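Local coordinates for WbbZ protein (Klebsiella pneumoniae subsp. pneumoniae NTUH-K2044, PDB 6X1L) that is of unknown function but belongs to the polysaccharide pyruvyl transferase family and so may transfer pyruvyl groups to bacterial surface polysaccharides, at residues T105-S110 against N246-N251; N157-L162 against C212-L217. One frame throughout, in Å; residues are numbered along the deposited sequence.

Contact 1 of 2, residues T105-S110 against N246-N251; sequences TIRGYS and NSYYKN
Arg107 reaches across to the backbone of Tyr248 and carries all the hydrogen bonding between 105-110 and 246-251. Its guanidinium takes the carbonyl oxygen side-on with two nitrogens: Arg107 NE lies 2.9 Å from Tyr248 O with an N-H...O angle of 153°, and Arg107 NH2 lies 3.2 Å from the same Tyr248 O in a longer and more bent bond. Tyr248 O sits close to the guanidinium plane in both bonds. The chain gets there by folding at chi2 (-70°), which swings the group back beside its own backbone. There Arg107 NH1 donates to Ile106 O at 2.9 Å, approaching from above that carbonyl's plane. Three bonds thus fix the rotation of the guanidinium, and Thr129 OG1 in helix 127-135 is a further partner of NH1. Tyr249 O also lies at the guanidinium edge, 3.6 Å from Arg107 NH2, a proximity and not a bond.

The nonpolar contacts are looser. Arg107 CG stands 4.1 Å from Tyr248 CD2, the two side chains running antiparallel alongside one another, the guanidinium and phenol ring planes 48° apart. Thr105 CG2 covers one face of the guanidinium towards its rim and comes 4.3 Å from Lys250 CG; Thr105 OG1 is hydrogen-bonded to Arg125 NE and Glu126 OE2.

Within 246-251 the turn is held by Asn246 OD1, which accepts from Asn251 N at 3.0 Å on a lone pair in the amide plane. Tyr249 takes the N-cap position of helix 250-259, so Arg107 grips the residue just before that cap. The arrangement is a surface bridge between a loop following a parallel-sheet strand, 98-104, and a helix start beyond strand 240-243 of the second sheet, consistent with the two-domain build of the GT-B clan.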
loop_
_atom_site.group_PDB
_atom_site.type_symbol
_atom_site.label_atom_id
_atom_site.label_comp_id
_atom_site.label_asym_id
_atom_site.label_seq_id
_atom_site.Cartn_x
_atom_site.Cartn_y
_atom_site.Cartn_z
ATOM N N THR A 105 -14.677 -10.700 -15.760
ATOM C CA THR A 105 -15.553 -9.928 -16.629
ATOM C C THR A 105 -14.872 -9.829 -17.987
ATOM O O THR A 105 -13.736 -9.351 -18.080
ATOM C CB THR A 105 -15.826 -8.538 -16.050
ATOM O OG1 THR A 105 -16.741 -8.643 -14.949
ATOM C CG2 THR A 105 -16.412 -7.610 -17.107
ATOM N N ILE A 106 -15.553 -10.301 -19.029
ATOM C CA ILE A 106 -14.994 -10.396 -20.372
ATOM C C ILE A 106 -15.907 -9.638 -21.324
ATOM O O ILE A 106 -17.132 -9.790 -21.269
ATOM C CB ILE A 106 -14.842 -11.864 -20.813
ATOM C CG1 ILE A 106 -13.938 -12.623 -19.840
ATOM C CG2 ILE A 106 -14.298 -11.948 -22.229
ATOM C CD1 ILE A 106 -13.866 -14.107 -20.119
ATOM N N ARG A 107 -15.315 -8.821 -22.191
ATOM C CA ARG A 107 -16.060 -8.073 -23.197
ATOM C C ARG A 107 -15.333 -8.200 -24.524
ATOM O O ARG A 107 -14.151 -7.856 -24.620
ATOM C CB ARG A 107 -16.206 -6.599 -22.806
ATOM C CG ARG A 107 -16.939 -6.357 -21.492
ATOM C CD ARG A 107 -18.422 -6.696 -21.600
ATOM N NE ARG A 107 -19.144 -6.347 -20.380
ATOM C CZ ARG A 107 -19.403 -7.199 -19.393
ATOM N NH1 ARG A 107 -19.010 -8.463 -19.483
ATOM N NH2 ARG A 107 -20.055 -6.787 -18.312
ATOM N N GLY A 108 -16.036 -8.694 -25.543
ATOM C CA GLY A 108 -15.403 -8.799 -26.840
ATOM C C GLY A 108 -14.377 -9.919 -26.871
ATOM O O GLY A 108 -14.480 -10.917 -26.149
ATOM N N TYR A 109 -13.362 -9.736 -27.719
ATOM C CA TYR A 109 -12.359 -10.769 -27.981
ATOM C C TYR A 109 -13.022 -12.085 -28.382
ATOM O O TYR A 109 -12.636 -13.169 -27.936
ATOM C CB TYR A 109 -11.441 -10.959 -26.774
ATOM C CG TYR A 109 -10.508 -9.793 -26.520
ATOM C CD1 TYR A 109 -9.845 -9.169 -27.569
ATOM C CD2 TYR A 109 -10.296 -9.313 -25.234
ATOM C CE1 TYR A 109 -8.991 -8.101 -27.343
ATOM C CE2 TYR A 109 -9.442 -8.247 -24.998
ATOM C CZ TYR A 109 -8.795 -7.646 -26.058
ATOM O OH TYR A 109 -7.947 -6.587 -25.832
ATOM N N SER A 110 -14.040 -11.986 -29.242
ATOM C CA SER A 110 -14.777 -13.178 -29.650
ATOM C C SER A 110 -13.902 -14.141 -30.439
ATOM O O SER A 110 -14.089 -15.360 -30.345
ATOM C CB SER A 110 -16.010 -12.782 -30.463
ATOM O OG SER A 110 -15.668 -11.934 -31.545
ATOM N N ASN A 246 -19.827 2.511 -14.450
ATOM C CA ASN A 246 -18.817 2.855 -15.441
ATOM C C ASN A 246 -19.224 2.193 -16.757
ATOM O O ASN A 246 -20.361 1.738 -16.921
ATOM C CB ASN A 246 -17.417 2.437 -14.966
ATOM C CG ASN A 246 -17.316 0.952 -14.681
ATOM O OD1 ASN A 246 -18.318 0.235 -14.692
ATOM N ND2 ASN A 246 -16.103 0.484 -14.413
ATOM N N SER A 247 -18.290 2.121 -17.701
ATOM C CA SER A 247 -18.628 1.665 -19.040
ATOM C C SER A 247 -18.633 0.136 -19.114
ATOM O O SER A 247 -18.206 -0.567 -18.193
ATOM C CB SER A 247 -17.656 2.252 -20.061
ATOM O OG SER A 247 -16.320 1.920 -19.739
ATOM N N TYR A 248 -19.144 -0.378 -20.233
ATOM C CA TYR A 248 -19.199 -1.814 -20.505
ATOM C C TYR A 248 -19.977 -2.585 -19.439
ATOM O O TYR A 248 -19.779 -3.794 -19.280
ATOM C CB TYR A 248 -17.788 -2.401 -20.650
ATOM C CG TYR A 248 -17.037 -1.917 -21.871
ATOM C CD1 TYR A 248 -16.248 -0.773 -21.822
ATOM C CD2 TYR A 248 -17.108 -2.613 -23.069
ATOM C CE1 TYR A 248 -15.557 -0.334 -22.942
ATOM C CE2 TYR A 248 -16.424 -2.184 -24.188
ATOM C CZ TYR A 248 -15.650 -1.046 -24.122
ATOM O OH TYR A 248 -14.971 -0.626 -25.242
ATOM N N TYR A 249 -20.846 -1.899 -18.693
ATOM C CA TYR A 249 -21.660 -2.516 -17.643
ATOM C C TYR A 249 -20.809 -3.294 -16.645
ATOM O O TYR A 249 -21.259 -4.281 -16.063
ATOM C CB TYR A 249 -22.745 -3.411 -18.250
ATOM C CG TYR A 249 -23.796 -2.622 -18.981
ATOM C CD1 TYR A 249 -23.657 -2.326 -20.331
ATOM C CD2 TYR A 249 -24.919 -2.149 -18.316
ATOM C CE1 TYR A 249 -24.618 -1.593 -21.001
ATOM C CE2 TYR A 249 -25.885 -1.419 -18.977
ATOM C CZ TYR A 249 -25.730 -1.142 -20.320
ATOM O OH TYR A 249 -26.688 -0.410 -20.977
ATOM N N LYS A 250 -19.571 -2.839 -16.430
ATOM C CA LYS A 250 -18.639 -3.586 -15.591
ATOM C C LYS A 250 -19.086 -3.584 -14.133
ATOM O O LYS A 250 -19.197 -4.644 -13.506
ATOM C CB LYS A 250 -17.232 -3.003 -15.726
ATOM C CG LYS A 250 -16.535 -3.348 -17.039
ATOM C CD LYS A 250 -15.638 -2.209 -17.512
ATOM C CE LYS A 250 -14.675 -1.754 -16.430
ATOM N NZ LYS A 250 -13.954 -0.507 -16.823
ATOM N N ASN A 251 -19.335 -2.399 -13.572
ATOM C CA ASN A 251 -19.801 -2.326 -12.191
ATOM C C ASN A 251 -21.221 -2.866 -12.054
ATOM O O ASN A 251 -21.502 -3.672 -11.158
ATOM C CB ASN A 251 -19.723 -0.883 -11.687
ATOM C CG ASN A 251 -18.293 -0.407 -11.492
ATOM O OD1 ASN A 251 -17.351 -1.196 -11.552
ATOM N ND2 ASN A 251 -18.128 0.890 -11.240
#

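Contact 2 of 2, residues N157-L162 against C212-L217; sequences NKYLSL and CMINFL
Ile214 is the apolar meeting point of 157-162 with the helix, touched by two neighbouring residues of the loop. Ile214 CD1 comes within 3.5 Å of Tyr159 CB, at the root of the aromatic side chain, while Ile214 CG2 lies 4.0 Å from Leu160 CD2. The two branches of the isoleucine point to different partners: CG1, anti to the carbonyl carbon (chi1 -72°), carries CD1 to the tyrosine side chain, and CG2 meets the leucine methyl and also lies near the Tyr159 carbonyl oxygen. Leu160 starts out away from the helix, and its CD2 methyl turns back to make the contact. Leu233 of helix 228-236 also packs on Ile214.

The polar link runs through one water. The water oxygen lies 2.6 Å from Ser161 OG and 2.9 Å from Asn215 O and donates to both, joining the loop hydroxyl to a helix carbonyl. Ser161 OG also bonds to Glu218 OE1 and to Lys163 N, so several partners hold the hydroxyl. Ser161 CB packs directly on the Asn215 side chain, and Phe204 of the second subunit lies against both residues. The phenol end of Tyr159 leads away from the helix segment to Asp44 OD2.

The fold element here is a long connection between the two parallel sheets, running from strand 144-146 to strand 167-172 and laid along helix 203-218 beside the dimer interface.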
loop_
_atom_site.group_PDB
_atom_site.type_symbol
_atom_site.label_atom_id
_atom_site.label_comp_id
_atom_site.label_asym_id
_atom_site.label_seq_id
_atom_site.Cartn_x
_atom_site.Cartn_y
_atom_site.Cartn_z
ATOM N N ASN A 157 -11.155 -11.694 8.290
ATOM C CA ASN A 157 -10.779 -11.389 9.666
ATOM C C ASN A 157 -9.274 -11.256 9.863
ATOM O O ASN A 157 -8.846 -10.664 10.861
ATOM C CB ASN A 157 -11.342 -12.449 10.610
ATOM C CG ASN A 157 -12.831 -12.287 10.834
ATOM O OD1 ASN A 157 -13.642 -12.712 10.014
ATOM N ND2 ASN A 157 -13.198 -11.663 11.948
ATOM N N LYS A 158 -8.459 -11.774 8.948
ATOM C CA LYS A 158 -7.018 -11.616 9.081
ATOM C C LYS A 158 -6.506 -10.330 8.445
ATOM O O LYS A 158 -5.307 -10.046 8.534
ATOM C CB LYS A 158 -6.284 -12.822 8.491
ATOM C CG LYS A 158 -6.355 -12.944 6.989
ATOM C CD LYS A 158 -5.600 -14.181 6.534
ATOM C CE LYS A 158 -5.670 -14.352 5.030
ATOM N NZ LYS A 158 -4.937 -15.568 4.590
ATOM N N TYR A 159 -7.384 -9.544 7.822
ATOM C CA TYR A 159 -7.031 -8.252 7.250
ATOM C C TYR A 159 -7.486 -7.074 8.101
ATOM O O TYR A 159 -7.021 -5.952 7.875
ATOM C CB TYR A 159 -7.641 -8.108 5.849
ATOM C CG TYR A 159 -7.215 -9.172 4.868
ATOM C CD1 TYR A 159 -7.885 -10.394 4.799
ATOM C CD2 TYR A 159 -6.157 -8.957 3.996
ATOM C CE1 TYR A 159 -7.500 -11.369 3.906
ATOM C CE2 TYR A 159 -5.765 -9.931 3.089
ATOM C CZ TYR A 159 -6.444 -11.135 3.049
ATOM O OH TYR A 159 -6.060 -12.113 2.156
ATOM N N LEU A 160 -8.381 -7.296 9.060
ATOM C CA LEU A 160 -9.019 -6.202 9.776
ATOM C C LEU A 160 -8.071 -5.584 10.796
ATOM O O LEU A 160 -7.269 -6.278 11.429
ATOM C CB LEU A 160 -10.287 -6.692 10.477
ATOM C CG LEU A 160 -11.355 -7.327 9.581
ATOM C CD1 LEU A 160 -12.548 -7.808 10.401
ATOM C CD2 LEU A 160 -11.804 -6.360 8.497
ATOM N N SER A 161 -8.167 -4.268 10.949
ATOM C CA SER A 161 -7.485 -3.576 12.033
ATOM C C SER A 161 -8.371 -3.397 13.255
ATOM O O SER A 161 -7.847 -3.187 14.357
ATOM C CB SER A 161 -6.996 -2.203 11.563
ATOM O OG SER A 161 -8.085 -1.314 11.359
ATOM N N LEU A 162 -9.693 -3.474 13.079
ATOM C CA LEU A 162 -10.675 -3.267 14.147
ATOM C C LEU A 162 -10.587 -1.861 14.733
ATOM O O LEU A 162 -10.976 -1.628 15.880
ATOM C CB LEU A 162 -10.538 -4.319 15.251
ATOM C CG LEU A 162 -10.743 -5.765 14.799
ATOM C CD1 LEU A 162 -10.770 -6.706 15.996
ATOM C CD2 LEU A 162 -12.018 -5.885 13.982
ATOM N N CYS A 212 -4.102 -2.345 3.574
ATOM C CA CYS A 212 -4.119 -0.887 3.472
ATOM C C CYS A 212 -5.496 -0.374 3.072
ATOM O O CYS A 212 -6.059 0.506 3.732
ATOM C CB CYS A 212 -3.070 -0.420 2.465
ATOM S SG CYS A 212 -1.366 -0.543 3.045
HETATM N N MSE A 213 -6.055 -0.911 1.992
HETATM C CA MSE A 213 -7.358 -0.459 1.523
HETATM C C MSE A 213 -8.420 -0.680 2.590
HETATM O O MSE A 213 -9.260 0.187 2.839
HETATM C CB MSE A 213 -7.759 -1.188 0.234
HETATM C CG MSE A 213 -6.815 -0.963 -0.945
HETATM SE SE MSE A 213 -7.475 -1.997 -2.493
HETATM C CE MSE A 213 -8.921 -0.816 -3.031
ATOM N N ILE A 214 -8.371 -1.856 3.220
ATOM C CA ILE A 214 -9.325 -2.177 4.278
ATOM C C ILE A 214 -9.130 -1.257 5.480
ATOM O O ILE A 214 -10.106 -0.743 6.043
ATOM C CB ILE A 214 -9.204 -3.662 4.667
ATOM C CG1 ILE A 214 -9.778 -4.547 3.557
ATOM C CG2 ILE A 214 -9.899 -3.930 6.000
ATOM C CD1 ILE A 214 -9.710 -6.023 3.857
ATOM N N ASN A 215 -7.874 -1.035 5.897
ATOM C CA ASN A 215 -7.612 -0.107 6.999
ATOM C C ASN A 215 -8.233 1.253 6.728
ATOM O O ASN A 215 -8.824 1.865 7.625
ATOM C CB ASN A 215 -6.109 0.062 7.224
ATOM C CG ASN A 215 -5.448 -1.183 7.767
ATOM O OD1 ASN A 215 -6.096 -2.054 8.346
ATOM N ND2 ASN A 215 -4.140 -1.265 7.589
ATOM N N PHE A 216 -8.095 1.747 5.497
ATOM C CA PHE A 216 -8.660 3.043 5.146
ATOM C C PHE A 216 -10.172 3.038 5.315
ATOM O O PHE A 216 -10.745 3.943 5.934
ATOM C CB PHE A 216 -8.277 3.403 3.710
ATOM C CG PHE A 216 -8.916 4.666 3.212
ATOM C CD1 PHE A 216 -8.355 5.902 3.506
ATOM C CD2 PHE A 216 -10.080 4.623 2.456
ATOM C CE1 PHE A 216 -8.936 7.071 3.055
ATOM C CE2 PHE A 216 -10.671 5.792 2.003
ATOM C CZ PHE A 216 -10.095 7.016 2.303
ATOM N N LEU A 217 -10.833 2.006 4.787
ATOM C CA LEU A 217 -12.291 1.990 4.752
ATOM C C LEU A 217 -12.901 1.737 6.122
ATOM O O LEU A 217 -14.005 2.217 6.400
ATOM C CB LEU A 217 -12.770 0.926 3.762
ATOM C CG LEU A 217 -12.368 1.157 2.306
ATOM C CD1 LEU A 217 -12.626 -0.099 1.481
ATOM C CD2 LEU A 217 -13.133 2.343 1.738
HETATM O O HOH W 1 -7.935 1.082 10.308
#

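Contacts 1 and 2 lie on opposite sides of the chain's centre, with centres 29 Å apart and nearest atoms about 12 Å apart, so neither touches the other. Both join parts of the chain distant in sequence, and the segments of contact 2 fall between those of contact 1 along it. Contact 1 is at the surface, its centre about 13 Å from the chain's centre, and no second subunit reaches it; contact 2 is buried, its centre about 19 Å away from the chain's centre, with the second subunit against it. They also differ in chemistry: direct arginine-to-carbonyl bonds in the first, apolar packing with a water bridge in the second. No ligand or catalytic site has been assigned at either contact.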